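Local coordinates for protein nicastrin (Dictyostelium purpureum, PDB 4R12) that probably serves as an essential subunit of gamma-secretase, the protease complex that cuts integral membrane proteins such as Notch receptors within the membrane, at residues I357-A362 against I370-T375; S363-S368 against I430-S435; F437-R440 against N445-I448. All coordinates share one frame; numbering follows the deposited sequence.

Contact 1 (I357-A362 against I370-T375); sequences ILDQVA and ITFKPT
The ring of Phe372 takes CB of Leu358 over one face, while CB of Ala362 and OD1 of Asp359 come in obliquely. Leu358 crosses the phenylalanine at about a right angle, and its CD2 methyl sits 3.9 Å from Phe372 CZ. Ala362 CB rests 3.7 Å from Phe372 CE2, the same ring atom that lies 3.6 Å from the carbonyl oxygen Leu358 O. A chi1 of -68° turns the ring away from its own carbonyl carbon and onto the helix. Helix 352-362 belongs here to a beta-alpha-beta unit of the nicastrin large lobe: it follows strand 339-347 and leads into strand 370-374, which pairs parallel to that strand, and the two short segments run nearly antiparallel, at 155°. Leu344 of strand 339-347 touches both Leu358 and Phe372. An alanine in place of Phe372 is likely to open a gap between strand and helix, leaving Leu358 CD2 and Ala362 CB without their aromatic partner. At the more open margin Asp359 works mostly through water. Its OD1 approaches Phe372 CB to 3.5 Å and accepts from one water at 2.9 Å, which also reaches Phe372 O weakly. A second water accepts from Phe372 N at 2.8 Å and donates only weakly to the same carboxylate oxygen.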
loop_
_atom_site.group_PDB
_atom_site.type_symbol
_atom_site.label_atom_id
_atom_site.label_comp_id
_atom_site.label_asym_id
_atom_site.label_seq_id
_atom_site.Cartn_x
_atom_site.Cartn_y
_atom_site.Cartn_z
ATOM N N ILE A 357 -16.292 -21.261 -12.389
ATOM C CA ILE A 357 -15.027 -21.989 -12.282
ATOM C C ILE A 357 -14.400 -21.800 -10.896
ATOM O O ILE A 357 -13.874 -22.753 -10.300
ATOM C CB ILE A 357 -14.041 -21.551 -13.388
ATOM C CG1 ILE A 357 -14.624 -21.905 -14.758
ATOM C CG2 ILE A 357 -12.693 -22.229 -13.212
ATOM C CD1 ILE A 357 -14.103 -21.052 -15.884
ATOM N N LEU A 358 -14.473 -20.578 -10.372
ATOM C CA LEU A 358 -14.006 -20.318 -9.010
ATOM C C LEU A 358 -14.716 -21.193 -7.983
ATOM O O LEU A 358 -14.057 -21.792 -7.133
ATOM C CB LEU A 358 -14.189 -18.843 -8.629
ATOM C CG LEU A 358 -13.034 -17.885 -8.888
ATOM C CD1 LEU A 358 -13.449 -16.475 -8.538
ATOM C CD2 LEU A 358 -11.808 -18.281 -8.069
ATOM N N ASP A 359 -16.048 -21.259 -8.071
ATOM C CA ASP A 359 -16.871 -22.125 -7.218
ATOM C C ASP A 359 -16.446 -23.589 -7.300
ATOM O O ASP A 359 -16.331 -24.276 -6.284
ATOM C CB ASP A 359 -18.358 -22.043 -7.611
ATOM C CG ASP A 359 -18.984 -20.680 -7.325
ATOM O OD1 ASP A 359 -18.433 -19.915 -6.498
ATOM O OD2 ASP A 359 -20.041 -20.386 -7.926
ATOM N N GLN A 360 -16.248 -24.060 -8.527
ATOM C CA GLN A 360 -15.836 -25.432 -8.774
ATOM C C GLN A 360 -14.492 -25.745 -8.123
ATOM O O GLN A 360 -14.356 -26.756 -7.436
ATOM C CB GLN A 360 -15.755 -25.704 -10.276
ATOM C CG GLN A 360 -17.113 -25.735 -10.983
ATOM C CD GLN A 360 -16.968 -25.681 -12.493
ATOM O OE1 GLN A 360 -15.940 -26.087 -13.047
ATOM N NE2 GLN A 360 -17.994 -25.164 -13.171
ATOM N N VAL A 361 -13.505 -24.883 -8.344
ATOM C CA VAL A 361 -12.188 -25.129 -7.779
ATOM C C VAL A 361 -12.262 -25.168 -6.251
ATOM O O VAL A 361 -11.689 -26.048 -5.626
ATOM C CB VAL A 361 -11.174 -24.069 -8.230
ATOM C CG1 VAL A 361 -9.827 -24.312 -7.548
ATOM C CG2 VAL A 361 -11.005 -24.128 -9.731
ATOM N N ALA A 362 -12.999 -24.225 -5.659
ATOM C CA ALA A 362 -13.163 -24.168 -4.205
ATOM C C ALA A 362 -13.811 -25.422 -3.615
ATOM O O ALA A 362 -13.600 -25.736 -2.439
ATOM C CB ALA A 362 -13.986 -22.927 -3.811
ATOM N N ILE A 370 -12.322 -22.810 2.158
ATOM C CA ILE A 370 -12.771 -21.609 1.474
ATOM C C ILE A 370 -14.020 -21.882 0.641
ATOM O O ILE A 370 -14.108 -22.893 -0.056
ATOM C CB ILE A 370 -11.659 -21.042 0.559
ATOM C CG1 ILE A 370 -10.436 -20.629 1.387
ATOM C CG2 ILE A 370 -12.182 -19.878 -0.279
ATOM C CD1 ILE A 370 -10.710 -19.486 2.360
ATOM N N THR A 371 -14.992 -20.985 0.739
ATOM C CA THR A 371 -16.162 -21.034 -0.120
ATOM C C THR A 371 -16.420 -19.627 -0.666
ATOM O O THR A 371 -16.029 -18.631 -0.040
ATOM C CB THR A 371 -17.405 -21.569 0.638
ATOM O OG1 THR A 371 -18.472 -21.807 -0.284
ATOM C CG2 THR A 371 -17.873 -20.573 1.698
ATOM N N PHE A 372 -17.054 -19.542 -1.833
ATOM C CA PHE A 372 -17.347 -18.246 -2.441
ATOM C C PHE A 372 -18.840 -17.924 -2.387
ATOM O O PHE A 372 -19.693 -18.790 -2.607
ATOM C CB PHE A 372 -16.858 -18.202 -3.891
ATOM C CG PHE A 372 -15.360 -18.215 -4.028
ATOM C CD1 PHE A 372 -14.609 -17.086 -3.724
ATOM C CD2 PHE A 372 -14.707 -19.355 -4.462
ATOM C CE1 PHE A 372 -13.214 -17.088 -3.841
ATOM C CE2 PHE A 372 -13.320 -19.371 -4.590
ATOM C CZ PHE A 372 -12.569 -18.234 -4.280
ATOM N N LYS A 373 -19.140 -16.668 -2.078
ATOM C CA LYS A 373 -20.509 -16.177 -2.050
ATOM C C LYS A 373 -20.664 -14.946 -2.925
ATOM O O LYS A 373 -19.720 -14.178 -3.109
ATOM C CB LYS A 373 -20.935 -15.850 -0.616
ATOM C CG LYS A 373 -21.282 -17.079 0.192
ATOM C CD LYS A 373 -21.440 -16.761 1.668
ATOM C CE LYS A 373 -21.480 -18.057 2.475
ATOM N NZ LYS A 373 -21.630 -17.803 3.931
ATOM N N PRO A 374 -21.867 -14.751 -3.472
ATOM C CA PRO A 374 -22.111 -13.500 -4.184
ATOM C C PRO A 374 -22.297 -12.341 -3.213
ATOM O O PRO A 374 -22.680 -12.547 -2.056
ATOM C CB PRO A 374 -23.408 -13.787 -4.963
ATOM C CG PRO A 374 -24.090 -14.846 -4.169
ATOM C CD PRO A 374 -22.991 -15.699 -3.600
ATOM N N THR A 375 -22.023 -11.128 -3.680
ATOM C CA THR A 375 -22.371 -9.946 -2.911
ATOM C C THR A 375 -23.864 -9.617 -3.071
ATOM O O THR A 375 -24.513 -10.082 -4.014
ATOM C CB THR A 375 -21.511 -8.739 -3.330
ATOM O OG1 THR A 375 -21.806 -7.633 -2.478
ATOM C CG2 THR A 375 -21.771 -8.346 -4.790
HETATM O O HOH W 1 -20.116 -17.776 -5.495
HETATM O O HOH W 2 -17.675 -21.512 -3.650
#

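Contact 2 (S363-S368 against I430-S435); sequences SSYENS and IVYILS. With NAG (2-acetamido-2-deoxy-beta-D-glucopyranose), chain E.
Tyr432 drives its CD2-CE2 edge at the face of Tyr365, and this T-shaped pair is the tight part of the contact. The centroids lie 4.9 Å apart with the planes at 79°, and the closest atoms, Tyr365 CE1 and Tyr432 CD2, are 3.5 Å from each other. Ile433 fills in at the edge of the Tyr365 ring, near its plane, its CG1 lying 3.6 Å from Tyr365 OH. The other face of this ring is backed by CB of Ser368, 3.5 Å above the plane, so the tyrosine is sandwiched between its own loop and helix 427-441. Its chi1 of 62° puts CG in the crowded position between backbone N and carbonyl carbon, folding the ring back over the type I turn from Tyr365 to Ser368.

Away from the rings the contact loosens. A water takes the place of direct contact between Ser364 OG and Tyr432 OH, the latter 2.8 Å from it. Further out, Asn367 carries an N-acetylglucosamine through its ND2, and Glu366 brushes the acetyl methyl of the sugar; neither residue reaches the helix. Tyr365 OH bonds to Asp429 of the same helix, just before Ile430, and Ser368 OG to Ala362 O of helix 352-362. Between the two segments only ring packing and apolar contact act directly; the polar tie of the loop to helix 427-441 comes from Asp429 and otherwise through water, and the glycan stays on the outer side of the turn.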
loop_
_atom_site.group_PDB
_atom_site.type_symbol
_atom_site.label_atom_id
_atom_site.label_comp_id
_atom_site.label_asym_id
_atom_site.label_seq_id
_atom_site.Cartn_x
_atom_site.Cartn_y
_atom_site.Cartn_z
ATOM N N SER A 363 -14.603 -26.125 -4.426
ATOM C CA SER A 363 -15.307 -27.325 -3.987
ATOM C C SER A 363 -14.600 -28.601 -4.411
ATOM O O SER A 363 -15.090 -29.692 -4.122
ATOM C CB SER A 363 -16.750 -27.362 -4.559
ATOM O OG SER A 363 -17.485 -26.215 -4.180
ATOM N N SER A 364 -13.473 -28.468 -5.111
ATOM C CA SER A 364 -12.862 -29.598 -5.809
ATOM C C SER A 364 -12.103 -30.581 -4.908
ATOM O O SER A 364 -11.762 -31.688 -5.348
ATOM C CB SER A 364 -11.910 -29.084 -6.891
ATOM O OG SER A 364 -10.816 -28.389 -6.307
ATOM N N TYR A 365 -11.831 -30.186 -3.666
ATOM C CA TYR A 365 -11.089 -31.040 -2.741
ATOM C C TYR A 365 -11.674 -30.980 -1.333
ATOM O O TYR A 365 -12.178 -29.934 -0.893
ATOM C CB TYR A 365 -9.593 -30.672 -2.725
ATOM C CG TYR A 365 -9.230 -29.268 -2.265
ATOM C CD1 TYR A 365 -9.539 -28.151 -3.034
ATOM C CD2 TYR A 365 -8.533 -29.066 -1.078
ATOM C CE1 TYR A 365 -9.186 -26.863 -2.619
ATOM C CE2 TYR A 365 -8.170 -27.783 -0.655
ATOM C CZ TYR A 365 -8.493 -26.689 -1.429
ATOM O OH TYR A 365 -8.128 -25.421 -1.008
ATOM N N GLU A 366 -11.605 -32.117 -0.644
ATOM C CA GLU A 366 -12.294 -32.304 0.630
ATOM C C GLU A 366 -11.888 -31.267 1.665
ATOM O O GLU A 366 -12.740 -30.707 2.344
ATOM C CB GLU A 366 -12.024 -33.705 1.179
ATOM C CG GLU A 366 -12.523 -33.918 2.608
ATOM C CD GLU A 366 -12.202 -35.294 3.156
ATOM O OE1 GLU A 366 -11.349 -36.003 2.571
ATOM O OE2 GLU A 366 -12.801 -35.668 4.186
ATOM N N ASN A 367 -10.604 -31.036 1.799
ATOM C CA ASN A 367 -10.083 -30.214 2.870
ATOM C C ASN A 367 -10.173 -28.684 2.636
ATOM O O ASN A 367 -9.731 -27.945 3.434
ATOM C CB ASN A 367 -8.657 -30.620 3.226
ATOM C CG ASN A 367 -8.585 -31.893 4.045
ATOM O OD1 ASN A 367 -9.551 -32.323 4.604
ATOM N ND2 ASN A 367 -7.434 -32.467 4.124
ATOM N N SER A 368 -10.771 -28.243 1.553
ATOM C CA SER A 368 -10.926 -26.805 1.316
ATOM C C SER A 368 -11.643 -26.100 2.469
ATOM O O SER A 368 -12.691 -26.561 2.924
ATOM C CB SER A 368 -11.687 -26.563 0.011
ATOM O OG SER A 368 -11.868 -25.181 -0.188
ATOM N N ILE A 430 -6.243 -20.436 -0.268
ATOM C CA ILE A 430 -6.469 -19.364 -1.224
ATOM C C ILE A 430 -5.433 -19.416 -2.364
ATOM O O ILE A 430 -5.797 -19.272 -3.544
ATOM C CB ILE A 430 -6.467 -17.984 -0.508
ATOM C CG1 ILE A 430 -7.686 -17.903 0.427
ATOM C CG2 ILE A 430 -6.490 -16.834 -1.520
ATOM C CD1 ILE A 430 -7.716 -16.667 1.351
ATOM N N VAL A 431 -4.156 -19.653 -2.033
ATOM C CA VAL A 431 -3.141 -19.773 -3.080
ATOM C C VAL A 431 -3.446 -20.965 -4.000
ATOM O O VAL A 431 -3.386 -20.848 -5.234
ATOM C CB VAL A 431 -1.721 -19.924 -2.499
ATOM C CG1 VAL A 431 -0.695 -20.145 -3.619
ATOM C CG2 VAL A 431 -1.356 -18.680 -1.682
ATOM N N TYR A 432 -3.791 -22.097 -3.407
ATOM C CA TYR A 432 -4.133 -23.271 -4.208
ATOM C C TYR A 432 -5.330 -23.014 -5.115
ATOM O O TYR A 432 -5.292 -23.306 -6.324
ATOM C CB TYR A 432 -4.425 -24.487 -3.324
ATOM C CG TYR A 432 -4.866 -25.662 -4.173
ATOM C CD1 TYR A 432 -3.941 -26.355 -4.945
ATOM C CD2 TYR A 432 -6.211 -26.040 -4.252
ATOM C CE1 TYR A 432 -4.321 -27.425 -5.751
ATOM C CE2 TYR A 432 -6.603 -27.109 -5.064
ATOM C CZ TYR A 432 -5.650 -27.793 -5.815
ATOM O OH TYR A 432 -6.002 -28.846 -6.629
ATOM N N ILE A 433 -6.398 -22.470 -4.537
ATOM C CA ILE A 433 -7.608 -22.244 -5.308
ATOM C C ILE A 433 -7.351 -21.230 -6.425
ATOM O O ILE A 433 -7.739 -21.466 -7.567
ATOM C CB ILE A 433 -8.767 -21.782 -4.392
ATOM C CG1 ILE A 433 -9.150 -22.924 -3.448
ATOM C CG2 ILE A 433 -9.973 -21.341 -5.215
ATOM C CD1 ILE A 433 -9.968 -22.488 -2.238
ATOM N N LEU A 434 -6.680 -20.118 -6.118
ATOM C CA LEU A 434 -6.450 -19.109 -7.149
ATOM C C LEU A 434 -5.488 -19.604 -8.237
ATOM O O LEU A 434 -5.675 -19.297 -9.413
ATOM C CB LEU A 434 -5.927 -17.801 -6.538
ATOM C CG LEU A 434 -6.966 -17.022 -5.711
ATOM C CD1 LEU A 434 -6.315 -15.822 -5.018
ATOM C CD2 LEU A 434 -8.182 -16.559 -6.565
ATOM N N SER A 435 -4.467 -20.364 -7.845
ATOM C CA SER A 435 -3.521 -20.920 -8.819
ATOM C C SER A 435 -4.225 -21.859 -9.797
ATOM O O SER A 435 -4.042 -21.767 -11.003
ATOM C CB SER A 435 -2.396 -21.680 -8.118
ATOM O OG SER A 435 -1.702 -20.842 -7.210
HETATM C C1 NAG E . -7.270 -33.529 4.993
HETATM C C2 NAG E . -6.405 -34.711 4.585
HETATM C C3 NAG E . -6.052 -35.665 5.704
HETATM C C4 NAG E . -5.757 -34.939 6.984
HETATM C C5 NAG E . -6.970 -34.088 7.307
HETATM C C6 NAG E . -6.841 -33.431 8.663
HETATM C C7 NAG E . -7.002 -35.388 2.391
HETATM C C8 NAG E . -8.002 -36.146 1.580
HETATM N N2 NAG E . -7.146 -35.511 3.667
HETATM O O3 NAG E . -4.939 -36.445 5.335
HETATM O O4 NAG E . -5.513 -35.884 8.020
HETATM O O5 NAG E . -6.986 -33.100 6.301
HETATM O O6 NAG E . -5.512 -32.940 8.784
HETATM O O7 NAG E . -6.139 -34.709 1.901
HETATM O O HOH W 3 -8.610 -29.272 -7.474
#

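Contact 3 (F437-R440 against N445-I448); sequences FIDR and NNNI
Both oxygens of the Asp439 carboxylate are taken up by one residue, Asn446. The side-chain amide donates from ND2 to Asp439 OD1 at 2.8 Å, almost straight at 172°, with the oxygen lying practically in the amide plane. The backbone N of Asn446 reaches Asp439 OD2 at 2.9 Å along a more bent path, 144°. Both donors meet the carboxylate on its syn side, somewhat out of its plane. A water adds a third link, donating to Asp439 OD2 and to Asn446 O, 2.7 Å from each. With CG anti to the backbone N (chi1 179°), the aspartate holds its carboxylate out to the loop.

In the next shell, Trp259 NE1 also bonds to Asp439 OD1, and Asn446 ND2 bonds to Asp255 O, fixing the amide's rotation. The N-H groups of Asn446 and Trp259, with the water, probably favour the ionised form of this buried carboxylate. Ile448 closes the apolar side, packing on Leu251 of helix 234-252 and on Ser435 and Thr436. What results is a connection between two consecutive helices, in which the chain leaving helix 427-441 doubles back and is clasped by a carboxylate of that helix before continuing to helix 452-463.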
loop_
_atom_site.group_PDB
_atom_site.type_symbol
_atom_site.label_atom_id
_atom_site.label_comp_id
_atom_site.label_asym_id
_atom_site.label_seq_id
_atom_site.Cartn_x
_atom_site.Cartn_y
_atom_site.Cartn_z
ATOM N N PHE A 437 -7.454 -22.010 -10.399
ATOM C CA PHE A 437 -8.449 -21.233 -11.128
ATOM C C PHE A 437 -7.819 -20.534 -12.330
ATOM O O PHE A 437 -8.329 -20.625 -13.444
ATOM C CB PHE A 437 -9.111 -20.224 -10.177
ATOM C CG PHE A 437 -9.863 -19.112 -10.867
ATOM C CD1 PHE A 437 -11.024 -19.375 -11.584
ATOM C CD2 PHE A 437 -9.438 -17.800 -10.751
ATOM C CE1 PHE A 437 -11.726 -18.346 -12.209
ATOM C CE2 PHE A 437 -10.136 -16.757 -11.372
ATOM C CZ PHE A 437 -11.284 -17.036 -12.101
ATOM N N ILE A 438 -6.715 -19.827 -12.094
ATOM C CA ILE A 438 -6.016 -19.135 -13.169
ATOM C C ILE A 438 -5.551 -20.109 -14.244
ATOM O O ILE A 438 -5.714 -19.846 -15.441
ATOM C CB ILE A 438 -4.825 -18.323 -12.615
ATOM C CG1 ILE A 438 -5.360 -17.109 -11.853
ATOM C CG2 ILE A 438 -3.870 -17.893 -13.746
ATOM C CD1 ILE A 438 -4.362 -16.479 -10.911
ATOM N N ASP A 439 -5.002 -21.242 -13.823
ATOM C CA ASP A 439 -4.588 -22.280 -14.761
ATOM C C ASP A 439 -5.768 -22.761 -15.612
ATOM O O ASP A 439 -5.647 -22.899 -16.829
ATOM C CB ASP A 439 -3.947 -23.457 -14.013
ATOM C CG ASP A 439 -3.514 -24.586 -14.953
ATOM O OD1 ASP A 439 -2.437 -24.467 -15.583
ATOM O OD2 ASP A 439 -4.252 -25.589 -15.063
ATOM N N ARG A 440 -6.920 -22.972 -14.987
ATOM C CA ARG A 440 -8.087 -23.438 -15.736
ATOM C C ARG A 440 -8.579 -22.396 -16.739
ATOM O O ARG A 440 -8.810 -22.731 -17.908
ATOM C CB ARG A 440 -9.212 -23.840 -14.781
ATOM C CG ARG A 440 -8.919 -25.138 -14.037
ATOM C CD ARG A 440 -10.178 -25.719 -13.395
ATOM N NE ARG A 440 -11.229 -25.951 -14.388
ATOM C CZ ARG A 440 -12.516 -26.148 -14.100
ATOM N NH1 ARG A 440 -12.941 -26.141 -12.839
ATOM N NH2 ARG A 440 -13.385 -26.345 -15.083
ATOM N N ASN A 445 -4.983 -27.704 -17.562
ATOM C CA ASN A 445 -5.609 -28.636 -16.634
ATOM C C ASN A 445 -4.573 -29.232 -15.681
ATOM O O ASN A 445 -4.647 -30.404 -15.305
ATOM C CB ASN A 445 -6.338 -29.754 -17.380
ATOM C CG ASN A 445 -7.219 -30.589 -16.462
ATOM O OD1 ASN A 445 -7.919 -30.054 -15.600
ATOM N ND2 ASN A 445 -7.162 -31.903 -16.623
ATOM N N ASN A 446 -3.607 -28.411 -15.287
ATOM C CA ASN A 446 -2.523 -28.877 -14.435
ATOM C C ASN A 446 -2.936 -29.183 -12.998
ATOM O O ASN A 446 -3.853 -28.569 -12.446
ATOM C CB ASN A 446 -1.398 -27.840 -14.429
ATOM C CG ASN A 446 -0.705 -27.735 -15.772
ATOM O OD1 ASN A 446 0.003 -28.652 -16.188
ATOM N ND2 ASN A 446 -0.914 -26.623 -16.464
ATOM N N ASN A 447 -2.255 -30.155 -12.406
ATOM C CA ASN A 447 -2.335 -30.378 -10.975
ATOM C C ASN A 447 -1.389 -29.408 -10.287
ATOM O O ASN A 447 -0.182 -29.501 -10.472
ATOM C CB ASN A 447 -1.966 -31.816 -10.615
ATOM C CG ASN A 447 -2.917 -32.818 -11.220
ATOM O OD1 ASN A 447 -2.503 -33.849 -11.756
ATOM N ND2 ASN A 447 -4.209 -32.511 -11.155
ATOM N N ILE A 448 -1.936 -28.477 -9.513
ATOM C CA ILE A 448 -1.120 -27.470 -8.845
ATOM C C ILE A 448 -0.554 -27.971 -7.526
ATOM O O ILE A 448 -1.291 -28.488 -6.686
ATOM C CB ILE A 448 -1.921 -26.193 -8.537
ATOM C CG1 ILE A 448 -2.445 -25.536 -9.823
ATOM C CG2 ILE A 448 -1.081 -25.240 -7.685
ATOM C CD1 ILE A 448 -1.383 -25.064 -10.745
HETATM O O HOH W 4 -5.768 -26.841 -13.229
#

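In the fold
Helix 427-441 ties the three contacts together: contacts 2 and 3 use successive parts of it, and contact 1 packs against it through Ile370 on Ile433 and Leu358 on Phe437. Contact 1 is the most buried, an apolar helix-to-strand interface with water at its margin. Segment 363-368 of contact 2 follows directly on the helical segment 357-362 of contact 1; contact 2 is partly buried and pairs aromatic packing with a glycosylated outer turn. Contact 3, also partly buried, relies instead on hydrogen bonds to a carboxylate that is probably charged. It meets contact 2 where Ile448 packs against Tyr432, and contact 1 through the bond between Gln360 and Arg440.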